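PDB 5E9T: UDP-N-acetylglucosamine--peptide N-acetylglucosaminyltransferase stabilizing protein GtfB from Streptococcus gordonii, which acts as the substrate-binding partner of the glycosyltransferase GtfA, with which it attaches the first GlcNAc from UDP-GlcNAc to the serine-rich repeat adhesin GspB. Local coordinates for residues B[1-7]-B[192-198]; B[125-129]-B[141-146]; B[158-163]-B[173-179]. All coordinates share one frame; numbering follows the deposited sequence.

Interaction 1 (B[1-7]-B[192-198]); sequences MIQLFDY and DHILFNS
Ile2 and Gln3 pair in parallel with Ile194 and Leu195, the short strand axes approaching to 4.6 Å with their directions 30° apart. The two are neighbours at the centre of a parallel sheet of Rossmann-like strand order, in which strand 2-5 has strand 28-30 on its other flank. Ile2 is held by both its backbone atoms: its N donates to His193 O, and its O accepts from Leu195 N (3.0 Å). Leu195 O accepts from Leu4 N at 2.8 Å.

On one face Ile2 and Ile194 run alongside each other in the same direction. The chi1 of Ile2 (61°) sets CG1 between its backbone N and carbonyl carbon, which swings CD1 to 3.7 Å from Ile194 CG1. Leu4 joins them and meets Val205 of helix 201-207; branched aliphatics suit this helix-covered face. On the other face Met1, modelled as selenomethionine, stretches its chain until CE reaches Leu195 CD1, while Gln3 turns its OE1 to Thr28 and His16.

Beyond the paired strands a side chain takes over from the backbone. The amide of Asn197 stands 89° from the Phe5 ring, its OD1 at the ring edge and in its plane. The same OD1, 3.2 Å from Asp6 N, accepts that N-H on a lone pair in the plane of the amide.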
loop_
_atom_site.group_PDB
_atom_site.type_symbol
_atom_site.label_atom_id
_atom_site.label_comp_id
_atom_site.label_asym_id
_atom_site.label_seq_id
_atom_site.Cartn_x
_atom_site.Cartn_y
_atom_site.Cartn_z
HETATM N N MSE B 1 -54.426 -4.369 13.565
HETATM C CA MSE B 1 -54.010 -4.591 12.195
HETATM C C MSE B 1 -52.599 -4.063 11.938
HETATM O O MSE B 1 -52.232 -3.016 12.464
HETATM C CB MSE B 1 -55.008 -3.930 11.267
HETATM C CG MSE B 1 -55.155 -4.619 9.958
HETATM SE SE MSE B 1 -55.951 -3.314 8.785
HETATM C CE MSE B 1 -55.984 -4.258 7.171
ATOM N N ILE B 2 -51.805 -4.804 11.162
ATOM C CA ILE B 2 -50.460 -4.383 10.782
ATOM C C ILE B 2 -50.190 -4.815 9.350
ATOM O O ILE B 2 -50.697 -5.839 8.881
ATOM C CB ILE B 2 -49.354 -4.957 11.703
ATOM C CG1 ILE B 2 -49.343 -6.488 11.651
ATOM C CG2 ILE B 2 -49.491 -4.450 13.133
ATOM C CD1 ILE B 2 -47.986 -7.089 11.971
ATOM N N GLN B 3 -49.383 -4.021 8.653
ATOM C CA GLN B 3 -48.753 -4.447 7.412
ATOM C C GLN B 3 -47.278 -4.676 7.676
ATOM O O GLN B 3 -46.588 -3.794 8.197
ATOM C CB GLN B 3 -48.912 -3.424 6.292
ATOM C CG GLN B 3 -50.302 -2.929 6.066
ATOM C CD GLN B 3 -50.291 -1.504 5.587
ATOM O OE1 GLN B 3 -49.515 -0.688 6.079
ATOM N NE2 GLN B 3 -51.147 -1.190 4.628
ATOM N N LEU B 4 -46.801 -5.857 7.319
ATOM C CA LEU B 4 -45.429 -6.249 7.586
ATOM C C LEU B 4 -44.761 -6.570 6.259
ATOM O O LEU B 4 -45.051 -7.602 5.649
ATOM C CB LEU B 4 -45.415 -7.446 8.517
ATOM C CG LEU B 4 -44.085 -7.953 9.014
ATOM C CD1 LEU B 4 -43.593 -7.112 10.166
ATOM C CD2 LEU B 4 -44.404 -9.292 9.463
ATOM N N PHE B 5 -43.845 -5.716 5.826
ATOM C CA PHE B 5 -43.206 -5.878 4.532
ATOM C C PHE B 5 -41.741 -6.234 4.726
ATOM O O PHE B 5 -41.043 -5.602 5.526
ATOM C CB PHE B 5 -43.352 -4.615 3.681
ATOM C CG PHE B 5 -44.778 -4.165 3.501
ATOM C CD1 PHE B 5 -45.673 -4.920 2.758
ATOM C CD2 PHE B 5 -45.218 -2.977 4.062
ATOM C CE1 PHE B 5 -46.982 -4.504 2.592
ATOM C CE2 PHE B 5 -46.524 -2.557 3.892
ATOM C CZ PHE B 5 -47.406 -3.321 3.157
ATOM N N ASP B 6 -41.288 -7.264 4.009
ATOM C CA ASP B 6 -39.877 -7.629 4.037
ATOM C C ASP B 6 -39.004 -6.441 3.656
ATOM O O ASP B 6 -38.188 -5.968 4.455
ATOM C CB ASP B 6 -39.620 -8.816 3.110
ATOM C CG ASP B 6 -40.037 -10.131 3.729
ATOM O OD1 ASP B 6 -39.346 -10.585 4.666
ATOM O OD2 ASP B 6 -41.049 -10.711 3.282
ATOM N N TYR B 7 -39.176 -5.936 2.443
ATOM C CA TYR B 7 -38.383 -4.835 1.930
ATOM C C TYR B 7 -39.254 -3.614 1.701
ATOM O O TYR B 7 -40.477 -3.706 1.569
ATOM C CB TYR B 7 -37.701 -5.218 0.617
ATOM C CG TYR B 7 -36.817 -6.419 0.756
ATOM C CD1 TYR B 7 -35.864 -6.479 1.759
ATOM C CD2 TYR B 7 -36.946 -7.502 -0.097
ATOM C CE1 TYR B 7 -35.051 -7.577 1.900
ATOM C CE2 TYR B 7 -36.138 -8.607 0.037
ATOM C CZ TYR B 7 -35.192 -8.639 1.037
ATOM O OH TYR B 7 -34.380 -9.738 1.181
ATOM N N ASP B 192 -54.819 -8.633 14.794
ATOM C CA ASP B 192 -55.996 -9.165 14.088
ATOM C C ASP B 192 -55.594 -9.791 12.784
ATOM O O ASP B 192 -55.998 -10.913 12.451
ATOM C CB ASP B 192 -57.005 -8.079 13.669
ATOM C CG ASP B 192 -57.313 -7.077 14.731
ATOM O OD1 ASP B 192 -57.954 -6.079 14.399
ATOM O OD2 ASP B 192 -56.966 -7.286 15.880
ATOM N N HIS B 193 -54.824 -9.028 12.022
ATOM C CA HIS B 193 -54.561 -9.290 10.629
ATOM C C HIS B 193 -53.140 -8.844 10.360
ATOM O O HIS B 193 -52.725 -7.780 10.825
ATOM C CB HIS B 193 -55.552 -8.530 9.746
ATOM C CG HIS B 193 -56.959 -9.023 9.870
ATOM N ND1 HIS B 193 -57.316 -10.319 9.570
ATOM C CD2 HIS B 193 -58.092 -8.402 10.270
ATOM C CE1 HIS B 193 -58.611 -10.475 9.774
ATOM N NE2 HIS B 193 -59.106 -9.326 10.196
ATOM N N ILE B 194 -52.401 -9.661 9.629
ATOM C CA ILE B 194 -51.066 -9.318 9.186
ATOM C C ILE B 194 -51.109 -9.350 7.668
ATOM O O ILE B 194 -51.257 -10.420 7.070
ATOM C CB ILE B 194 -50.015 -10.292 9.738
ATOM C CG1 ILE B 194 -49.916 -10.172 11.263
ATOM C CG2 ILE B 194 -48.666 -10.054 9.079
ATOM C CD1 ILE B 194 -48.959 -11.160 11.893
ATOM N N LEU B 195 -51.001 -8.194 7.033
ATOM C CA LEU B 195 -50.873 -8.165 5.584
ATOM C C LEU B 195 -49.398 -8.016 5.259
ATOM O O LEU B 195 -48.740 -7.090 5.744
ATOM C CB LEU B 195 -51.688 -7.045 4.954
ATOM C CG LEU B 195 -53.126 -7.147 5.393
ATOM C CD1 LEU B 195 -53.227 -5.878 6.133
ATOM C CD2 LEU B 195 -54.150 -7.170 4.274
ATOM N N PHE B 196 -48.883 -8.936 4.452
ATOM C CA PHE B 196 -47.465 -8.975 4.146
ATOM C C PHE B 196 -47.270 -9.299 2.672
ATOM O O PHE B 196 -48.141 -9.880 2.019
ATOM C CB PHE B 196 -46.730 -9.987 5.033
ATOM C CG PHE B 196 -47.318 -11.356 5.007
ATOM C CD1 PHE B 196 -48.375 -11.685 5.837
ATOM C CD2 PHE B 196 -46.800 -12.324 4.167
ATOM C CE1 PHE B 196 -48.909 -12.949 5.818
ATOM C CE2 PHE B 196 -47.328 -13.593 4.147
ATOM C CZ PHE B 196 -48.385 -13.907 4.970
ATOM N N ASN B 197 -46.131 -8.853 2.143
ATOM C CA ASN B 197 -45.846 -8.909 0.715
ATOM C C ASN B 197 -44.899 -10.020 0.258
ATOM O O ASN B 197 -44.583 -10.063 -0.936
ATOM C CB ASN B 197 -45.296 -7.558 0.251
ATOM C CG ASN B 197 -44.029 -7.182 0.966
ATOM O OD1 ASN B 197 -43.821 -7.573 2.111
ATOM N ND2 ASN B 197 -43.174 -6.415 0.302
ATOM N N SER B 198 -44.393 -10.894 1.135
ATOM C CA SER B 198 -43.458 -11.899 0.634
ATOM C C SER B 198 -43.462 -13.167 1.481
ATOM O O SER B 198 -44.091 -13.243 2.540
ATOM C CB SER B 198 -42.031 -11.343 0.559
ATOM O OG SER B 198 -41.124 -12.336 0.115
#

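Interaction 2 (B[125-129]-B[141-146])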
loop_
_atom_site.group_PDB
_atom_site.type_symbol
_atom_site.label_atom_id
_atom_site.label_comp_id
_atom_site.label_asym_id
_atom_site.label_seq_id
_atom_site.Cartn_x
_atom_site.Cartn_y
_atom_site.Cartn_z
ATOM N N ARG B 125 -27.200 10.557 9.367
ATOM C CA ARG B 125 -26.363 9.839 10.315
ATOM C C ARG B 125 -26.019 8.446 9.799
ATOM O O ARG B 125 -26.752 7.861 8.997
ATOM C CB ARG B 125 -27.061 9.726 11.668
ATOM C CG ARG B 125 -26.094 9.604 12.821
ATOM C CD ARG B 125 -26.775 9.103 14.074
ATOM N NE ARG B 125 -27.629 7.952 13.805
ATOM C CZ ARG B 125 -27.743 6.910 14.620
ATOM N NH1 ARG B 125 -27.036 6.867 15.737
ATOM N NH2 ARG B 125 -28.546 5.904 14.313
ATOM N N CYS B 126 -24.890 7.917 10.270
ATOM C CA CYS B 126 -24.510 6.534 9.995
ATOM C C CYS B 126 -24.993 5.672 11.155
ATOM O O CYS B 126 -24.429 5.724 12.254
ATOM C CB CYS B 126 -22.999 6.420 9.810
ATOM S SG CYS B 126 -22.344 4.730 9.831
ATOM N N PHE B 127 -26.040 4.884 10.912
ATOM C CA PHE B 127 -26.650 4.072 11.956
ATOM C C PHE B 127 -26.157 2.632 11.983
ATOM O O PHE B 127 -26.446 1.916 12.949
ATOM C CB PHE B 127 -28.181 4.086 11.811
ATOM C CG PHE B 127 -28.690 3.383 10.588
ATOM C CD1 PHE B 127 -28.686 4.014 9.358
ATOM C CD2 PHE B 127 -29.197 2.097 10.674
ATOM C CE1 PHE B 127 -29.161 3.369 8.232
ATOM C CE2 PHE B 127 -29.674 1.447 9.552
ATOM C CZ PHE B 127 -29.656 2.084 8.330
ATOM N N ALA B 128 -25.422 2.188 10.967
ATOM C CA ALA B 128 -25.014 0.794 10.914
ATOM C C ALA B 128 -23.693 0.656 10.175
ATOM O O ALA B 128 -23.439 1.367 9.198
ATOM C CB ALA B 128 -26.082 -0.070 10.237
ATOM N N LYS B 129 -22.860 -0.264 10.649
ATOM C CA LYS B 129 -21.697 -0.726 9.910
ATOM C C LYS B 129 -21.787 -2.236 9.774
ATOM O O LYS B 129 -22.074 -2.936 10.749
ATOM C CB LYS B 129 -20.379 -0.349 10.594
ATOM C CG LYS B 129 -20.222 1.112 10.968
ATOM C CD LYS B 129 -18.853 1.322 11.603
ATOM C CE LYS B 129 -18.707 2.697 12.222
ATOM N NZ LYS B 129 -17.444 2.787 13.012
ATOM N N THR B 141 -23.611 -7.147 11.441
ATOM C CA THR B 141 -23.982 -5.748 11.298
ATOM C C THR B 141 -24.315 -5.198 12.674
ATOM O O THR B 141 -25.106 -5.799 13.406
ATOM C CB THR B 141 -25.178 -5.567 10.361
ATOM O OG1 THR B 141 -24.846 -6.050 9.053
ATOM C CG2 THR B 141 -25.559 -4.095 10.278
ATOM N N THR B 142 -23.703 -4.073 13.025
ATOM C CA THR B 142 -23.983 -3.383 14.273
ATOM C C THR B 142 -24.864 -2.176 13.987
ATOM O O THR B 142 -24.656 -1.465 13.000
ATOM C CB THR B 142 -22.689 -2.933 14.954
ATOM O OG1 THR B 142 -21.852 -4.069 15.195
ATOM C CG2 THR B 142 -22.982 -2.233 16.276
ATOM N N TYR B 143 -25.858 -1.957 14.842
ATOM C CA TYR B 143 -26.730 -0.794 14.748
ATOM C C TYR B 143 -26.520 0.054 15.995
ATOM O O TYR B 143 -26.653 -0.443 17.119
ATOM C CB TYR B 143 -28.192 -1.217 14.590
ATOM C CG TYR B 143 -28.433 -2.107 13.384
ATOM C CD1 TYR B 143 -28.243 -3.482 13.464
ATOM C CD2 TYR B 143 -28.844 -1.574 12.166
ATOM C CE1 TYR B 143 -28.456 -4.304 12.371
ATOM C CE2 TYR B 143 -29.062 -2.388 11.063
ATOM C CZ TYR B 143 -28.866 -3.755 11.174
ATOM O OH TYR B 143 -29.075 -4.579 10.088
ATOM N N TYR B 144 -26.184 1.324 15.794
ATOM C CA TYR B 144 -25.748 2.209 16.864
ATOM C C TYR B 144 -26.843 3.197 17.231
ATOM O O TYR B 144 -27.644 3.605 16.387
ATOM C CB TYR B 144 -24.496 2.997 16.466
ATOM C CG TYR B 144 -23.354 2.157 15.957
ATOM C CD1 TYR B 144 -23.239 1.859 14.607
ATOM C CD2 TYR B 144 -22.384 1.671 16.823
ATOM C CE1 TYR B 144 -22.193 1.094 14.132
ATOM C CE2 TYR B 144 -21.336 0.905 16.357
ATOM C CZ TYR B 144 -21.243 0.619 15.012
ATOM O OH TYR B 144 -20.197 -0.141 14.545
ATOM N N SER B 145 -26.856 3.594 18.501
ATOM C CA SER B 145 -27.705 4.700 18.902
ATOM C C SER B 145 -27.120 6.000 18.362
ATOM O O SER B 145 -26.037 6.031 17.773
ATOM C CB SER B 145 -27.839 4.750 20.423
ATOM O OG SER B 145 -26.646 5.215 21.033
ATOM N N THR B 146 -27.833 7.101 18.580
ATOM C CA THR B 146 -27.281 8.388 18.185
ATOM C C THR B 146 -26.135 8.817 19.087
ATOM O O THR B 146 -25.455 9.802 18.776
ATOM C CB THR B 146 -28.381 9.449 18.166
ATOM O OG1 THR B 146 -29.097 9.420 19.405
ATOM C CG2 THR B 146 -29.348 9.178 17.018
#
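Tyr144 and Lys129 cross at about a right angle: the extended lysine chain passes the end of the ring, with Lys129 CD 3.5 Å from Tyr144 OH and Lys129 CG 3.7 Å from Tyr144 CE1. The long aliphatic part of lysine suits this place; Val173 of the Gtf1 chain also packs on Tyr144. On the other face of the pair, Phe127 and Tyr143 lie alongside and meet at their rims, CD2 to CD2 at 4.0 Å. Phe127 CG sits between its backbone N and carbonyl carbon (chi1 68°), which puts the ring edge beside Tyr143. The small Ala128 lets the tyrosine come close, its CB 3.7 Å from Tyr143 CD2.

Arg125 NH2 donates across to Tyr144 O, at the strand end (3.2 Å); the oxygen sits near the guanidinium plane, whereas the donor stands 31° out of the carbonyl plane. Thr146 CG2 lies above one guanidinium face, toward its rim, though the place of NH1 is less sure. NE forms a salt bridge with Asp51.

Backbone bonds join Phe127 O to Tyr144 N and tie Lys129 to Thr142 both ways, making an antiparallel beta hairpin whose first strand forms a classic beta bulge at Phe127-Ala128 against Arg119 of strand 114-120.

Interaction 3 (B[158-163]-B[173-179]); sequences TGDIIL and FKSRVDF
Leu163 CD2 touches two phenylalanine rings, 3.5 Å from Phe173 CE2 and 3.7 Å from Phe179 CE1, and this apolar cluster is the tight half of the contact. Leu163 CG lies opposite the backbone N (chi1 176°), which sends the branched end towards both rings; its CB sits in the plane of the Phe173 ring, at the edge. Ile161 completes the cluster, with CG2 above one face of the Phe179 ring, toward its rim, and CD1 3.7 Å from Phe179 CB. Two nearly straight backbone bonds, Ile161 N to Phe173 O and Phe173 N to Ile161 O, both 2.7 Å, pair the two strands.

Towards residues 158-160 the fit is looser and polar. Thr158 OG1 accepts from Asp160 N, an ST turn, and donates to Asp160 OD2 from above the carboxylate plane. Gly159, at a positive phi of 83°, has no CB to collide with the preceding carbonyl. Asp160 OD1 makes a salt bridge with Arg133 and a hydrogen bond with Ser132, both of the Gtf1 chain, while Lys174 NZ turns to Gln111 of that chain. Ser175, the N-cap of helix 176-186, donates from OG to OD2 of exposed Asp178. The whole forms a strand-to-helix junction at the end of an antiparallel sheet.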
loop_
_atom_site.group_PDB
_atom_site.type_symbol
_atom_site.label_atom_id
_atom_site.label_comp_id
_atom_site.label_asym_id
_atom_site.label_seq_id
_atom_site.Cartn_x
_atom_site.Cartn_y
_atom_site.Cartn_z
ATOM N N THR B 158 -24.349 -17.127 12.318
ATOM C CA THR B 158 -25.231 -17.929 13.158
ATOM C C THR B 158 -26.684 -17.476 13.133
ATOM O O THR B 158 -27.561 -18.246 13.540
ATOM C CB THR B 158 -24.757 -17.906 14.615
ATOM O OG1 THR B 158 -25.027 -16.620 15.187
ATOM C CG2 THR B 158 -23.271 -18.191 14.702
ATOM N N GLY B 159 -26.966 -16.262 12.662
ATOM C CA GLY B 159 -28.290 -15.690 12.776
ATOM C C GLY B 159 -28.599 -15.035 14.106
ATOM O O GLY B 159 -29.575 -14.279 14.195
ATOM N N ASP B 160 -27.802 -15.293 15.143
ATOM C CA ASP B 160 -28.084 -14.758 16.470
ATOM C C ASP B 160 -28.125 -13.235 16.444
ATOM O O ASP B 160 -27.233 -12.585 15.893
ATOM C CB ASP B 160 -27.029 -15.235 17.471
ATOM C CG ASP B 160 -27.026 -16.740 17.646
ATOM O OD1 ASP B 160 -28.106 -17.317 17.890
ATOM O OD2 ASP B 160 -25.943 -17.350 17.538
ATOM N N ILE B 161 -29.170 -12.668 17.041
ATOM C CA ILE B 161 -29.329 -11.223 17.151
ATOM C C ILE B 161 -29.193 -10.851 18.619
ATOM O O ILE B 161 -29.996 -11.286 19.454
ATOM C CB ILE B 161 -30.676 -10.751 16.585
ATOM C CG1 ILE B 161 -30.740 -11.004 15.078
ATOM C CG2 ILE B 161 -30.898 -9.275 16.901
ATOM C CD1 ILE B 161 -32.008 -10.489 14.429
ATOM N N ILE B 162 -28.177 -10.056 18.935
ATOM C CA ILE B 162 -27.947 -9.584 20.294
ATOM C C ILE B 162 -28.568 -8.203 20.400
ATOM O O ILE B 162 -28.102 -7.247 19.768
ATOM C CB ILE B 162 -26.455 -9.555 20.650
ATOM C CG1 ILE B 162 -25.820 -10.924 20.402
ATOM C CG2 ILE B 162 -26.266 -9.151 22.106
ATOM C CD1 ILE B 162 -24.341 -10.959 20.702
ATOM N N LEU B 163 -29.625 -8.100 21.199
ATOM C CA LEU B 163 -30.365 -6.861 21.393
ATOM C C LEU B 163 -30.038 -6.317 22.773
ATOM O O LEU B 163 -30.361 -6.951 23.783
ATOM C CB LEU B 163 -31.868 -7.099 21.254
ATOM C CG LEU B 163 -32.773 -5.899 21.538
ATOM C CD1 LEU B 163 -32.406 -4.742 20.632
ATOM C CD2 LEU B 163 -34.235 -6.268 21.357
ATOM N N PHE B 173 -31.542 -13.133 20.599
ATOM C CA PHE B 173 -32.621 -13.707 19.804
ATOM C C PHE B 173 -32.025 -14.677 18.796
ATOM O O PHE B 173 -31.176 -14.292 17.986
ATOM C CB PHE B 173 -33.421 -12.613 19.098
ATOM C CG PHE B 173 -34.170 -11.722 20.038
ATOM C CD1 PHE B 173 -35.437 -12.064 20.472
ATOM C CD2 PHE B 173 -33.600 -10.551 20.503
ATOM C CE1 PHE B 173 -36.125 -11.251 21.348
ATOM C CE2 PHE B 173 -34.286 -9.733 21.379
ATOM C CZ PHE B 173 -35.550 -10.083 21.801
ATOM N N LYS B 174 -32.479 -15.930 18.839
ATOM C CA LYS B 174 -31.872 -16.967 18.015
ATOM C C LYS B 174 -32.093 -16.748 16.521
ATOM O O LYS B 174 -31.367 -17.338 15.715
ATOM C CB LYS B 174 -32.407 -18.341 18.423
ATOM C CG LYS B 174 -32.543 -18.532 19.930
ATOM C CD LYS B 174 -31.197 -18.476 20.650
ATOM C CE LYS B 174 -31.374 -18.035 22.102
ATOM N NZ LYS B 174 -30.130 -18.156 22.915
ATOM N N SER B 175 -33.060 -15.925 16.125
ATOM C CA SER B 175 -33.359 -15.777 14.706
ATOM C C SER B 175 -34.038 -14.439 14.447
ATOM O O SER B 175 -34.519 -13.767 15.365
ATOM C CB SER B 175 -34.235 -16.925 14.196
ATOM O OG SER B 175 -35.608 -16.658 14.432
ATOM N N ARG B 176 -34.066 -14.066 13.164
ATOM C CA ARG B 176 -34.718 -12.828 12.743
ATOM C C ARG B 176 -36.209 -12.850 13.052
ATOM O O ARG B 176 -36.790 -11.820 13.419
ATOM C CB ARG B 176 -34.487 -12.614 11.246
ATOM C CG ARG B 176 -35.088 -11.343 10.684
ATOM C CD ARG B 176 -34.046 -10.565 9.901
ATOM N NE ARG B 176 -33.571 -11.288 8.725
ATOM C CZ ARG B 176 -32.353 -11.152 8.210
ATOM N NH1 ARG B 176 -31.484 -10.331 8.779
ATOM N NH2 ARG B 176 -31.999 -11.844 7.135
ATOM N N VAL B 177 -36.849 -14.013 12.895
ATOM C CA VAL B 177 -38.263 -14.139 13.235
ATOM C C VAL B 177 -38.480 -13.817 14.706
ATOM O O VAL B 177 -39.366 -13.033 15.064
ATOM C CB VAL B 177 -38.779 -15.548 12.885
ATOM C CG1 VAL B 177 -40.110 -15.806 13.566
ATOM C CG2 VAL B 177 -38.916 -15.703 11.380
ATOM N N ASP B 178 -37.653 -14.396 15.578
ATOM C CA ASP B 178 -37.797 -14.145 17.007
ATOM C C ASP B 178 -37.558 -12.680 17.354
ATOM O O ASP B 178 -38.112 -12.181 18.340
ATOM C CB ASP B 178 -36.847 -15.048 17.793
ATOM C CG ASP B 178 -37.301 -16.494 17.808
ATOM O OD1 ASP B 178 -38.082 -16.859 18.712
ATOM O OD2 ASP B 178 -36.886 -17.260 16.912
ATOM N N PHE B 179 -36.753 -11.971 16.561
ATOM C CA PHE B 179 -36.541 -10.552 16.828
ATOM C C PHE B 179 -37.769 -9.733 16.451
ATOM O O PHE B 179 -38.233 -8.898 17.237
ATOM C CB PHE B 179 -35.309 -10.043 16.082
ATOM C CG PHE B 179 -35.049 -8.579 16.290
ATOM C CD1 PHE B 179 -35.042 -8.043 17.567
ATOM C CD2 PHE B 179 -34.821 -7.737 15.214
ATOM C CE1 PHE B 179 -34.811 -6.697 17.768
ATOM C CE2 PHE B 179 -34.587 -6.389 15.408
ATOM C CZ PHE B 179 -34.584 -5.869 16.688
#

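Overall arrangement
Interaction 1 belongs to the parallel sheet, whereas interactions 2 and 3 reach one antiparallel sheet, their centres about 17 Å apart. Interactions 1 and 2 are largely buried; interaction 3 is only partly so. Their chemistry follows: interaction 1 has mainly apolar faces, with helices 10-21 and 201-207 touching them, and no contact with another chain, while interactions 2 and 3 combine aromatic packing with polar groups that meet Gtf1, consistent with this sheet helping to form the complex. Tyr45 touches both, its ring meeting Tyr143 in one and Phe179 in the other. Helix 176-186, begun in interaction 3, leads on to strand 194-196 of interaction 1, so that helix carries the chain from the antiparallel sheet to the parallel one.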